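Proteinase K (Serratia sp., PDB 2B6N) probably cleaves peptide bonds within proteins as a calcium-binding serine endopeptidase of the subtilisin-like family, this chain being its peptidase domain. Local coordinates at residues S5-I10 and S205-W210; F36-G41 and V94-L99; A125-S130 and A149-V154; A138-V143 and N166-R171; I199-S204 and K272-L277. All coordinates share one frame; numbering follows the deposited sequence.

Interaction 1 (S5-I10 and S205-W210); sequences SPTWGI and SITSSW
T7 and G9, at the start of helix 8-13, draw level with T207 and I206 of strand 206-209, with 6.4 Å between the CA atoms of T7 and T207, too wide for direct backbone pairing. A water fills the gap. It accepts from G9 N and from T207 N, and lies 2.8 Å from T7 OG1, so a hydroxyl and two amides of different segments share one solvent molecule. T7 OG1 is swung away from its own backbone N (chi1 -168°), which sets it 3.4 Å from T207 CB; threonine suits the place, offering the water a hydroxyl and, through CG2, a methyl beside T207 O. T207 OG1 is itself hydrogen-bonded to T219 OG1.

W8 works by its edge. In the plane of the indole, NE1 meets S205 O at 3.0 Å, but the bond is weak, bent to 123° at the hydrogen; the stronger acceptor for this N-H is S204 O. Tryptophan thus joins a polar edge to a broad apolar ring, which I206 CD1 approaches obliquely, 3.8 Å from CE2, the two side chains crossing at about a right angle. The same methyl lies 4.1 Å from the CA of G9, an approach eased by glycine's lack of a side chain.

Beyond the contact, I206 packs on M225 and H229 of helix 223-240, and strand 206-209 pairs antiparallel with strand 217-220. P6 and I10 pack on Y24 of strand 23-25, while W8 comes close to the calcium ligand D11 in the following turn of its helix.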
# COMPACT_ATOMS: atom_id res chain seq x y z
N SER A 5 -4.78 21.04 5.26
CA SER A 5 -4.25 20.39 6.47
C SER A 5 -4.28 18.85 6.43
O SER A 5 -4.68 18.22 7.42
CB SER A 5 -4.95 20.93 7.74
OG SER A 5 -4.65 22.32 7.91
N PRO A 6 -3.78 18.25 5.34
CA PRO A 6 -3.70 16.79 5.29
C PRO A 6 -2.56 16.30 6.18
O PRO A 6 -1.67 17.08 6.53
CB PRO A 6 -3.40 16.52 3.81
CG PRO A 6 -2.56 17.68 3.40
CD PRO A 6 -3.19 18.86 4.12
N THR A 7 -2.59 15.02 6.54
CA THR A 7 -1.45 14.39 7.18
C THR A 7 -0.27 14.44 6.20
O THR A 7 -0.48 14.59 4.99
CB THR A 7 -1.81 12.97 7.65
OG1 THR A 7 -0.79 12.47 8.52
CG2 THR A 7 -2.05 12.01 6.44
N TRP A 8 0.96 14.34 6.71
CA TRP A 8 2.16 14.66 5.91
C TRP A 8 2.38 13.77 4.70
O TRP A 8 2.82 14.26 3.66
CB TRP A 8 3.44 14.76 6.77
CG TRP A 8 4.25 13.48 6.93
CD1 TRP A 8 4.18 12.60 7.99
CD2 TRP A 8 5.21 12.93 6.02
NE1 TRP A 8 5.06 11.57 7.80
CE2 TRP A 8 5.69 11.73 6.59
CE3 TRP A 8 5.71 13.33 4.76
CZ2 TRP A 8 6.67 10.93 5.96
CZ3 TRP A 8 6.65 12.52 4.12
CH2 TRP A 8 7.13 11.33 4.74
N GLY A 9 2.10 12.47 4.85
CA GLY A 9 2.35 11.51 3.77
C GLY A 9 1.66 11.90 2.48
O GLY A 9 2.31 12.08 1.43
N ILE A 10 0.33 12.02 2.56
CA ILE A 10 -0.45 12.41 1.39
C ILE A 10 -0.12 13.86 0.95
O ILE A 10 -0.14 14.16 -0.24
CB ILE A 10 -1.98 12.16 1.57
CG1 ILE A 10 -2.58 13.06 2.65
CG2 ILE A 10 -2.25 10.67 1.84
CD1 ILE A 10 -4.09 12.84 2.84
N SER A 205 6.21 7.88 10.48
CA SER A 205 5.21 8.68 11.24
C SER A 205 4.00 9.06 10.39
O SER A 205 3.72 10.24 10.15
CB SER A 205 5.85 9.93 11.89
OG SER A 205 6.83 9.56 12.83
N ILE A 206 3.31 8.03 9.90
CA ILE A 206 2.14 8.18 9.03
C ILE A 206 0.88 8.04 9.87
O ILE A 206 0.71 7.05 10.58
CB ILE A 206 2.13 7.08 7.91
CG1 ILE A 206 3.38 7.20 7.00
CG2 ILE A 206 0.79 7.10 7.11
CD1 ILE A 206 3.55 8.60 6.33
N THR A 207 -0.00 9.04 9.79
CA THR A 207 -1.27 8.98 10.51
C THR A 207 -2.38 8.43 9.63
O THR A 207 -2.50 8.79 8.44
CB THR A 207 -1.68 10.36 11.05
OG1 THR A 207 -0.60 10.92 11.82
CG2 THR A 207 -2.93 10.22 11.95
N SER A 208 -3.20 7.56 10.23
CA SER A 208 -4.32 6.93 9.52
C SER A 208 -5.31 6.35 10.54
O SER A 208 -5.14 6.55 11.74
CB SER A 208 -3.81 5.83 8.58
OG SER A 208 -4.82 5.38 7.70
N SER A 209 -6.32 5.64 10.05
CA SER A 209 -7.34 5.03 10.88
C SER A 209 -6.77 3.88 11.72
O SER A 209 -5.70 3.35 11.41
CB SER A 209 -8.47 4.52 9.97
OG SER A 209 -7.90 4.02 8.78
N TRP A 210 -7.47 3.51 12.79
CA TRP A 210 -7.04 2.44 13.69
C TRP A 210 -8.29 1.70 14.17
O TRP A 210 -9.39 2.25 14.11
CB TRP A 210 -6.28 3.03 14.89
CG TRP A 210 -5.50 2.03 15.74
CD1 TRP A 210 -5.72 1.71 17.07
CD2 TRP A 210 -4.37 1.27 15.33
NE1 TRP A 210 -4.79 0.78 17.50
CE2 TRP A 210 -3.94 0.50 16.45
CE3 TRP A 210 -3.66 1.16 14.11
CZ2 TRP A 210 -2.84 -0.37 16.38
CZ3 TRP A 210 -2.56 0.31 14.06
CH2 TRP A 210 -2.16 -0.45 15.19
O HOH W 1 1.00 10.75 7.20

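Interaction 2 (F36-G41 and V94-L99); sequences FVIDTG and VGVRVL
F36-D39 and V94-R97 run as neighbouring parallel strands, their axes 4.7 Å apart and inclined by 23°. The backbone bonds come first. V37 donates to V94 O at 2.8 Å and receives V96 N on its own carbonyl, after which D39 N turns to V96 O. At the end of the strands D39 O takes two donors: V98 N, at 2.8 Å and nearly in line with the carbonyl, and L99 N, at 3.1 Å and well above the carbonyl plane. This double grip fixes the peptide that follows D39.

Apolar contacts line the face bearing F36, I38, V94 and V96. F36 and V94 lie side by side, with ring atom CD2 3.6 Å from V94 CB. Farther along, the CG2 methyls of I38 and V98 press to 3.4 Å, a tight fit. The beta-branched valines and isoleucine suit this face because they favour extended backbone and bring methyls close to it. Past the strand ends, T40 CG2 rests on L99 CB.

The other face carries D39 and R97 as well as V37, which packs on helix 72-81. A water donates to T40 O at 2.7 Å and accepts from R97 NE, supplementing a weak direct bond between those two atoms; the extended arginine carries NH1 on to salt bridges with D58 and D61. D39 OD1 accepts T40 N at 2.7 Å through its anti lone pair, and also bonds H72 ND1.

An aspartate closing a central strand of a parallel sheet and bound to a histidine is typical of the subtilase fold, consistent with D39 and H72 belonging, with S224, to the charge-relay triad.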
# COMPACT_ATOMS: atom_id res chain seq x y z
N PHE A 36 -7.66 -4.30 -2.66
CA PHE A 36 -7.65 -5.47 -1.78
C PHE A 36 -6.52 -5.33 -0.75
O PHE A 36 -5.35 -5.21 -1.10
CB PHE A 36 -7.50 -6.74 -2.62
CG PHE A 36 -8.70 -7.01 -3.49
CD1 PHE A 36 -8.76 -6.53 -4.81
CD2 PHE A 36 -9.77 -7.73 -2.98
CE1 PHE A 36 -9.89 -6.78 -5.62
CE2 PHE A 36 -10.91 -7.99 -3.78
CZ PHE A 36 -10.97 -7.51 -5.09
N VAL A 37 -6.88 -5.33 0.53
CA VAL A 37 -5.91 -5.10 1.59
C VAL A 37 -5.60 -6.43 2.25
O VAL A 37 -6.41 -6.95 3.01
CB VAL A 37 -6.43 -4.07 2.61
CG1 VAL A 37 -5.38 -3.83 3.71
CG2 VAL A 37 -6.79 -2.76 1.89
N ILE A 38 -4.45 -7.01 1.90
CA ILE A 38 -4.06 -8.34 2.40
C ILE A 38 -3.23 -8.11 3.66
O ILE A 38 -2.10 -7.68 3.57
CB ILE A 38 -3.24 -9.13 1.33
CG1 ILE A 38 -4.04 -9.22 0.01
CG2 ILE A 38 -2.86 -10.54 1.89
CD1 ILE A 38 -3.25 -9.76 -1.21
N ASP A 39 -3.82 -8.36 4.83
CA ASP A 39 -3.27 -7.80 6.06
C ASP A 39 -3.99 -8.42 7.26
O ASP A 39 -4.47 -9.57 7.20
CB ASP A 39 -3.45 -6.26 6.02
CG ASP A 39 -2.37 -5.51 6.75
OD1 ASP A 39 -2.27 -5.65 8.01
OD2 ASP A 39 -1.62 -4.74 6.08
N THR A 40 -4.09 -7.66 8.35
CA THR A 40 -4.68 -8.15 9.60
C THR A 40 -6.21 -8.05 9.62
O THR A 40 -6.83 -8.36 10.63
CB THR A 40 -4.14 -7.39 10.84
OG1 THR A 40 -4.52 -6.00 10.75
CG2 THR A 40 -2.63 -7.51 10.97
N GLY A 41 -6.80 -7.63 8.50
CA GLY A 41 -8.23 -7.38 8.40
C GLY A 41 -8.46 -5.87 8.34
O GLY A 41 -7.51 -5.11 8.40
N VAL A 94 -11.53 -3.80 0.13
CA VAL A 94 -11.87 -5.19 0.49
C VAL A 94 -10.78 -5.79 1.38
O VAL A 94 -9.61 -5.92 0.99
CB VAL A 94 -12.11 -6.08 -0.77
CG1 VAL A 94 -12.39 -7.55 -0.34
CG2 VAL A 94 -13.25 -5.56 -1.60
N GLY A 95 -11.18 -6.18 2.59
CA GLY A 95 -10.26 -6.82 3.52
C GLY A 95 -10.04 -8.29 3.23
O GLY A 95 -11.00 -9.07 3.09
N VAL A 96 -8.77 -8.67 3.12
CA VAL A 96 -8.37 -10.08 2.97
C VAL A 96 -7.46 -10.37 4.15
O VAL A 96 -6.31 -9.95 4.17
CB VAL A 96 -7.68 -10.34 1.61
CG1 VAL A 96 -7.37 -11.83 1.43
CG2 VAL A 96 -8.61 -9.88 0.49
N ARG A 97 -8.01 -11.03 5.17
CA ARG A 97 -7.27 -11.22 6.43
C ARG A 97 -6.38 -12.46 6.40
O ARG A 97 -6.87 -13.62 6.36
CB ARG A 97 -8.22 -11.20 7.64
CG ARG A 97 -7.52 -11.51 8.97
CD ARG A 97 -8.47 -11.34 10.16
NE ARG A 97 -7.78 -11.47 11.44
CZ ARG A 97 -8.09 -12.34 12.41
NH1 ARG A 97 -9.12 -13.18 12.28
NH2 ARG A 97 -7.38 -12.36 13.52
N VAL A 98 -5.07 -12.22 6.42
CA VAL A 98 -4.09 -13.31 6.40
C VAL A 98 -3.14 -13.25 7.59
O VAL A 98 -2.24 -14.10 7.75
CB VAL A 98 -3.29 -13.36 5.08
CG1 VAL A 98 -4.23 -13.51 3.89
CG2 VAL A 98 -2.39 -12.12 4.90
N LEU A 99 -3.34 -12.23 8.43
CA LEU A 99 -2.48 -12.02 9.60
C LEU A 99 -3.37 -11.97 10.81
O LEU A 99 -4.46 -11.40 10.75
CB LEU A 99 -1.70 -10.70 9.47
CG LEU A 99 -0.77 -10.55 8.26
CD1 LEU A 99 0.00 -9.24 8.34
CD2 LEU A 99 0.18 -11.75 8.18
O HOH W 2 -6.00 -9.45 12.90

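Interaction 3 (A125-S130 and A149-V154); sequences AVANMS and AGITFV
A125 O is held by two donors: a water donates to it at 2.7 Å, and T152 N reaches it by a longer, weak bond of 3.4 Å. The same water bonds T152 OG1, and a second one links A125 N to G150 O, so that solvent completes the pairing beside A125 and G150. G150 has just left helix 137-148 in a Schellman motif, with a positive phi that glycine readily adopts.

From there the pairing is regular and parallel. A127 N meets T152 O at 2.8 Å, V154 N meets A127 O, and M129 N meets V154 O at 2.8 Å, all three close to straight.

The side chains alternate between two faces. On one, A127 CB sits over the centre of the F153 ring, 3.6 Å from the centroid and 10° off the normal, a clean CH-pi contact; alanine is small enough for the ring to lie flat against its strand. M129 makes a Met-aromatic contact instead: CG beside the backbone N (chi1 -62°) and the next bond extended carry SD to the ring's edge, 3.8 Å from CD2. I151 CG2 rests beside A127. On the other face, V126 CG2 meets V154 CG2 at 4.0 Å, and N128 touches helices 72-81 and 223-240, its ND2 weakly bonded to S227 OG.

Chemically the two faces differ. The F153 face is a buried apolar layer against helices 107-120 and 137-148, held by dispersion and ring contacts. The other mixes V126 and V154 with polar T152 and N128, and N128 lies near the probable catalytic D39 and S224; just beyond the strand, S130 OG is hydrogen-bonded to S224 O, with N128 OD1 also near the hydroxyl.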
# COMPACT_ATOMS: atom_id res chain seq x y z
N ALA A 125 -8.47 -3.31 -10.40
CA ALA A 125 -8.15 -3.81 -9.07
C ALA A 125 -6.69 -3.58 -8.72
O ALA A 125 -5.82 -3.73 -9.56
CB ALA A 125 -8.48 -5.32 -8.96
N VAL A 126 -6.44 -3.24 -7.45
CA VAL A 126 -5.09 -3.19 -6.91
C VAL A 126 -5.09 -3.99 -5.61
O VAL A 126 -6.10 -4.03 -4.91
CB VAL A 126 -4.61 -1.72 -6.67
CG1 VAL A 126 -5.45 -1.01 -5.62
CG2 VAL A 126 -3.15 -1.67 -6.25
N ALA A 127 -3.98 -4.64 -5.31
CA ALA A 127 -3.85 -5.37 -4.04
C ALA A 127 -2.64 -4.82 -3.32
O ALA A 127 -1.61 -4.58 -3.94
CB ALA A 127 -3.72 -6.88 -4.27
N ASN A 128 -2.76 -4.64 -2.00
CA ASN A 128 -1.65 -4.18 -1.18
C ASN A 128 -1.21 -5.26 -0.21
O ASN A 128 -2.06 -5.85 0.48
CB ASN A 128 -2.07 -2.94 -0.38
CG ASN A 128 -0.93 -2.37 0.45
OD1 ASN A 128 -0.75 -2.69 1.65
ND2 ASN A 128 -0.11 -1.55 -0.20
N MET A 129 0.10 -5.50 -0.14
CA MET A 129 0.67 -6.43 0.83
C MET A 129 1.70 -5.74 1.71
O MET A 129 2.89 -5.74 1.39
CB MET A 129 1.31 -7.61 0.09
CG MET A 129 0.32 -8.43 -0.72
SD MET A 129 1.11 -9.91 -1.43
CE MET A 129 1.36 -10.91 0.02
N SER A 130 1.24 -5.17 2.82
CA SER A 130 2.12 -4.61 3.86
C SER A 130 2.55 -5.70 4.85
O SER A 130 2.17 -5.70 6.02
CB SER A 130 1.41 -3.45 4.58
OG SER A 130 1.31 -2.32 3.71
N ALA A 149 -2.73 -12.24 -14.02
CA ALA A 149 -4.18 -12.31 -14.11
C ALA A 149 -4.85 -10.93 -14.13
O ALA A 149 -6.08 -10.83 -14.19
CB ALA A 149 -4.75 -13.19 -12.98
N GLY A 150 -4.05 -9.87 -14.05
CA GLY A 150 -4.55 -8.51 -14.25
C GLY A 150 -4.70 -7.62 -13.03
O GLY A 150 -5.28 -6.54 -13.13
N ILE A 151 -4.18 -8.05 -11.89
CA ILE A 151 -4.30 -7.24 -10.66
C ILE A 151 -2.93 -6.68 -10.32
O ILE A 151 -1.97 -7.42 -10.16
CB ILE A 151 -4.86 -8.06 -9.45
CG1 ILE A 151 -6.28 -8.58 -9.75
CG2 ILE A 151 -4.87 -7.23 -8.18
CD1 ILE A 151 -6.34 -10.08 -10.02
N THR A 152 -2.86 -5.35 -10.20
CA THR A 152 -1.63 -4.69 -9.80
C THR A 152 -1.38 -5.01 -8.32
O THR A 152 -2.23 -4.73 -7.49
CB THR A 152 -1.76 -3.15 -10.01
OG1 THR A 152 -1.98 -2.88 -11.41
CG2 THR A 152 -0.53 -2.40 -9.51
N PHE A 153 -0.21 -5.59 -8.02
CA PHE A 153 0.22 -5.83 -6.63
C PHE A 153 1.30 -4.85 -6.18
O PHE A 153 2.31 -4.64 -6.86
CB PHE A 153 0.74 -7.26 -6.46
CG PHE A 153 -0.32 -8.23 -6.08
CD1 PHE A 153 -1.34 -8.54 -6.96
CD2 PHE A 153 -0.30 -8.82 -4.83
CE1 PHE A 153 -2.32 -9.43 -6.61
CE2 PHE A 153 -1.29 -9.72 -4.46
CZ PHE A 153 -2.30 -10.02 -5.35
N VAL A 154 1.08 -4.30 -4.99
CA VAL A 154 1.97 -3.31 -4.39
C VAL A 154 2.34 -3.86 -3.01
O VAL A 154 1.45 -4.25 -2.25
CB VAL A 154 1.28 -1.93 -4.25
CG1 VAL A 154 2.27 -0.90 -3.65
CG2 VAL A 154 0.74 -1.43 -5.60
O HOH W 3 -4.66 -3.36 -12.00
O HOH W 4 -7.12 -4.82 -12.64

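Interaction 4 (A138-V143 and N166-R171); sequences ATDDAV and NYSPAR
D140 divides its carboxylate between two partners across the contact. OD1 receives the hydroxyl of S168 at 2.7 Å, from the syn side but well out of the carboxylate plane. OD2 forms a salt bridge with R171, taking NE at 2.6 Å on its syn lone pair, in the plane of the guanidinium, and a weak second bond from NH2. Both arginine donors thus reach one oxygen, and the two flat groups stand 44° apart. Beside this polar centre P169 CB meets V143 CG2 at 3.8 Å, the side chains crossing at about a right angle, and T139 CG2 approaches the same carbon more loosely.

Several features set these groups in place. S168 OG also accepts from S136 N, which leaves its proton directed at D140. R171 has CG wedged between its backbone N and carbonyl carbon (chi1 75°), and its extended chain then runs to the acid. The turn is closed by R171 N to Y167 O at 2.9 Å and contains the cis peptide before P169, a bend for which proline is well suited. Because D140 lies in the first turns of its helix, the helix N-terminus probably also favours its negative charge.

Helix 137-148 is backed by I111 and I114 of helix 107-120, strand 167-168 pairs with strand 133-134, and P169 and V143 both press on M129 of strand 125-129.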
# COMPACT_ATOMS: atom_id res chain seq x y z
N ALA A 138 7.44 -19.87 -3.64
CA ALA A 138 5.99 -20.17 -3.61
C ALA A 138 5.17 -18.89 -3.46
O ALA A 138 4.16 -18.69 -4.18
CB ALA A 138 5.67 -21.18 -2.46
N THR A 139 5.60 -18.02 -2.55
CA THR A 139 4.94 -16.73 -2.37
C THR A 139 5.09 -15.85 -3.61
O THR A 139 4.11 -15.25 -4.09
CB THR A 139 5.47 -15.98 -1.13
OG1 THR A 139 5.29 -16.79 0.04
CG2 THR A 139 4.70 -14.65 -0.94
N ASP A 140 6.30 -15.76 -4.13
CA ASP A 140 6.57 -14.99 -5.35
C ASP A 140 5.73 -15.46 -6.55
O ASP A 140 5.20 -14.65 -7.31
CB ASP A 140 8.07 -15.05 -5.70
CG ASP A 140 8.97 -14.55 -4.58
OD1 ASP A 140 8.52 -13.81 -3.68
OD2 ASP A 140 10.18 -14.90 -4.63
N ASP A 141 5.61 -16.78 -6.71
CA ASP A 141 4.81 -17.34 -7.79
C ASP A 141 3.36 -16.93 -7.69
O ASP A 141 2.71 -16.64 -8.71
CB ASP A 141 4.86 -18.87 -7.78
CG ASP A 141 6.19 -19.43 -8.29
OD1 ASP A 141 6.99 -18.69 -8.91
OD2 ASP A 141 6.40 -20.63 -8.03
N ALA A 142 2.83 -16.95 -6.46
CA ALA A 142 1.43 -16.60 -6.28
C ALA A 142 1.20 -15.13 -6.64
O ALA A 142 0.20 -14.80 -7.26
CB ALA A 142 0.94 -16.91 -4.84
N VAL A 143 2.13 -14.27 -6.23
CA VAL A 143 2.06 -12.83 -6.57
C VAL A 143 2.15 -12.62 -8.09
O VAL A 143 1.32 -11.92 -8.68
CB VAL A 143 3.15 -11.99 -5.87
CG1 VAL A 143 3.16 -10.53 -6.42
CG2 VAL A 143 2.92 -11.96 -4.37
N ASN A 166 16.19 -9.95 -0.45
CA ASN A 166 16.30 -11.11 0.42
C ASN A 166 14.97 -11.60 0.99
O ASN A 166 14.94 -12.56 1.78
CB ASN A 166 17.26 -10.81 1.58
CG ASN A 166 17.90 -12.06 2.11
OD1 ASN A 166 18.38 -12.90 1.34
ND2 ASN A 166 17.90 -12.22 3.43
N TYR A 167 13.87 -10.93 0.61
CA TYR A 167 12.57 -11.13 1.28
C TYR A 167 11.45 -11.30 0.26
O TYR A 167 11.55 -10.78 -0.84
CB TYR A 167 12.24 -9.93 2.19
CG TYR A 167 13.35 -9.61 3.16
CD1 TYR A 167 14.26 -8.60 2.89
CD2 TYR A 167 13.51 -10.35 4.34
CE1 TYR A 167 15.30 -8.32 3.78
CE2 TYR A 167 14.53 -10.08 5.22
CZ TYR A 167 15.43 -9.06 4.94
OH TYR A 167 16.44 -8.80 5.82
N SER A 168 10.41 -12.04 0.65
CA SER A 168 9.20 -12.22 -0.17
C SER A 168 7.97 -11.67 0.58
O SER A 168 7.85 -11.88 1.78
CB SER A 168 8.96 -13.70 -0.49
OG SER A 168 9.95 -14.19 -1.39
N PRO A 169 7.03 -11.04 -0.16
CA PRO A 169 7.03 -10.86 -1.62
C PRO A 169 7.85 -9.69 -2.18
O PRO A 169 7.77 -9.42 -3.39
CB PRO A 169 5.55 -10.66 -1.93
CG PRO A 169 5.06 -9.87 -0.76
CD PRO A 169 5.79 -10.53 0.45
N ALA A 170 8.62 -9.00 -1.34
CA ALA A 170 9.45 -7.86 -1.80
C ALA A 170 10.24 -8.12 -3.10
O ALA A 170 10.30 -7.25 -4.00
CB ALA A 170 10.41 -7.38 -0.68
N ARG A 171 10.83 -9.31 -3.20
CA ARG A 171 11.71 -9.61 -4.34
C ARG A 171 10.94 -10.06 -5.57
O ARG A 171 11.53 -10.16 -6.68
CB ARG A 171 12.74 -10.69 -3.94
CG ARG A 171 12.12 -12.08 -3.84
CD ARG A 171 13.13 -13.15 -3.36
NE ARG A 171 12.59 -14.47 -3.70
CZ ARG A 171 13.27 -15.61 -3.84
NH1 ARG A 171 14.58 -15.66 -3.67
NH2 ARG A 171 12.61 -16.72 -4.15

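Interaction 5 (I199-S204 and K272-L277); sequences IYAPGS and KLLFSL. With SO4 (sulfate ion), chain D.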
# COMPACT_ATOMS: atom_id res chain seq x y z
N ILE A 199 10.03 2.01 -6.17
CA ILE A 199 9.66 3.40 -5.86
C ILE A 199 9.77 3.59 -4.34
O ILE A 199 9.78 2.61 -3.58
CB ILE A 199 8.21 3.70 -6.37
CG1 ILE A 199 7.93 5.20 -6.48
CG2 ILE A 199 7.15 2.96 -5.50
CD1 ILE A 199 6.77 5.52 -7.42
N TYR A 200 9.88 4.85 -3.92
CA TYR A 200 9.87 5.23 -2.52
C TYR A 200 8.57 6.03 -2.26
O TYR A 200 8.04 6.71 -3.15
CB TYR A 200 11.06 6.13 -2.21
CG TYR A 200 12.32 5.41 -1.76
CD1 TYR A 200 13.41 5.26 -2.62
CD2 TYR A 200 12.42 4.90 -0.46
CE1 TYR A 200 14.58 4.60 -2.20
CE2 TYR A 200 13.58 4.24 -0.03
CZ TYR A 200 14.65 4.11 -0.90
OH TYR A 200 15.79 3.47 -0.44
N ALA A 201 8.08 5.94 -1.02
CA ALA A 201 6.87 6.66 -0.61
C ALA A 201 6.97 6.97 0.89
O ALA A 201 7.72 6.29 1.61
CB ALA A 201 5.61 5.82 -0.91
N PRO A 202 6.25 8.01 1.37
CA PRO A 202 6.23 8.32 2.81
C PRO A 202 5.89 7.12 3.68
O PRO A 202 4.84 6.48 3.48
CB PRO A 202 5.13 9.37 2.92
CG PRO A 202 5.25 10.13 1.63
CD PRO A 202 5.44 8.98 0.61
N GLY A 203 6.75 6.84 4.65
CA GLY A 203 6.51 5.70 5.54
C GLY A 203 6.83 5.94 7.00
O GLY A 203 6.40 5.16 7.84
N SER A 204 7.56 7.01 7.31
CA SER A 204 7.84 7.34 8.72
C SER A 204 6.74 8.25 9.31
O SER A 204 6.39 9.27 8.69
CB SER A 204 9.22 7.99 8.87
OG SER A 204 10.30 7.09 8.61
N LYS A 272 13.18 7.42 -7.13
CA LYS A 272 11.86 7.82 -7.58
C LYS A 272 10.98 7.96 -6.36
O LYS A 272 10.85 7.01 -5.57
CB LYS A 272 11.26 6.78 -8.54
CG LYS A 272 12.05 6.63 -9.87
CD LYS A 272 11.27 5.77 -10.86
CE LYS A 272 12.03 5.53 -12.18
NZ LYS A 272 12.99 4.38 -12.06
N LEU A 273 10.39 9.13 -6.21
CA LEU A 273 9.48 9.38 -5.09
C LEU A 273 8.06 9.47 -5.63
O LEU A 273 7.80 10.18 -6.59
CB LEU A 273 9.88 10.63 -4.32
CG LEU A 273 8.98 11.05 -3.15
CD1 LEU A 273 9.00 10.03 -1.97
CD2 LEU A 273 9.34 12.46 -2.67
N LEU A 274 7.14 8.73 -5.01
CA LEU A 274 5.74 8.67 -5.41
C LEU A 274 5.15 10.06 -5.67
O LEU A 274 5.30 10.98 -4.85
CB LEU A 274 4.92 7.96 -4.33
CG LEU A 274 3.43 7.78 -4.62
CD1 LEU A 274 3.21 6.87 -5.85
CD2 LEU A 274 2.73 7.20 -3.39
N PHE A 275 4.48 10.19 -6.82
CA PHE A 275 3.80 11.44 -7.21
C PHE A 275 2.40 11.08 -7.72
O PHE A 275 2.26 10.19 -8.58
CB PHE A 275 4.62 12.21 -8.26
CG PHE A 275 4.03 13.53 -8.65
CD1 PHE A 275 4.17 14.64 -7.82
CD2 PHE A 275 3.32 13.66 -9.87
CE1 PHE A 275 3.62 15.88 -8.17
CE2 PHE A 275 2.77 14.91 -10.23
CZ PHE A 275 2.92 16.02 -9.38
N SER A 276 1.37 11.73 -7.19
CA SER A 276 -0.00 11.27 -7.41
C SER A 276 -0.73 11.89 -8.61
O SER A 276 -1.83 11.44 -8.96
CB SER A 276 -0.83 11.52 -6.15
OG SER A 276 -0.90 12.92 -5.90
N LEU A 277 -0.17 12.94 -9.19
CA LEU A 277 -0.85 13.69 -10.25
C LEU A 277 -0.35 13.35 -11.64
O LEU A 277 0.76 12.85 -11.80
CB LEU A 277 -0.75 15.20 -10.00
CG LEU A 277 -1.20 15.70 -8.62
CD1 LEU A 277 -1.16 17.22 -8.57
CD2 LEU A 277 -2.59 15.19 -8.23
S SO4 D . 13.34 7.29 10.85
O1 SO4 D . 13.53 8.52 11.62
O2 SO4 D . 13.77 6.13 11.61
O3 SO4 D . 14.17 7.36 9.64
O4 SO4 D . 11.91 7.15 10.58
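Y200 presents the edge of its ring to the backbone of K272, whose carbonyl O lies near the ring plane and 3.5 Å from Y200 CB. The phenol points away from this contact, and tyrosine suits the place because its long ring carries a hydroxyl out to a hydrogen bond with A265 O.

The same K272 O accepts Y200 N at 2.9 Å, and L274 N returns a bond of 2.9 Å to Y200 O, both nearly straight. I199, Y200 and A201 lie level with K272, L273 and L274 in the same chain sense, with a single bridge, Y200 with L273.

Around it the apolar side chains interlock. I199, with CG1 anti to its backbone N (chi1 -162°), reaches along the neighbouring backbone until CD1 lies 3.9 Å from L274 CA. The forked end of L274 serves two partners: CD1 meets I199 CD1 at 4.1 Å, and CD2 meets A201 CB at 4.0 Å. Alanine is short enough for L274 to lie close to the strand. L274 also touches H229, while I199 and A201 touch V230, all against helix 223-240.

Strand 199-202 is the last of the seven-stranded parallel sheet, and here a short C-terminal strand lines its edge within the alpha/beta subtilase fold.

Overall arrangement
Interactions 2, 3 and 5 all reach the seven-stranded parallel sheet: 2 joins its second and third strands and 3 its fourth and fifth, with centres 12 Å apart, whereas 5 lies at the edge strand, about 22 Å from 2 between centres. Along the chain 2 closes before 3 opens, and 3 alternates with 4, which ties the helix leading into strand 152-156 to the segment after it, with M129, F153, V143 and P169 packing together. Interaction 1 encloses 2, 3 and 4 in sequence and crosses with 5, which it touches through W8 against P202 and S204. The ends of the peptidase domain, including the helix that supplies calcium ligand D11, are thereby fastened to the sheet that carries the probable catalytic aspartate.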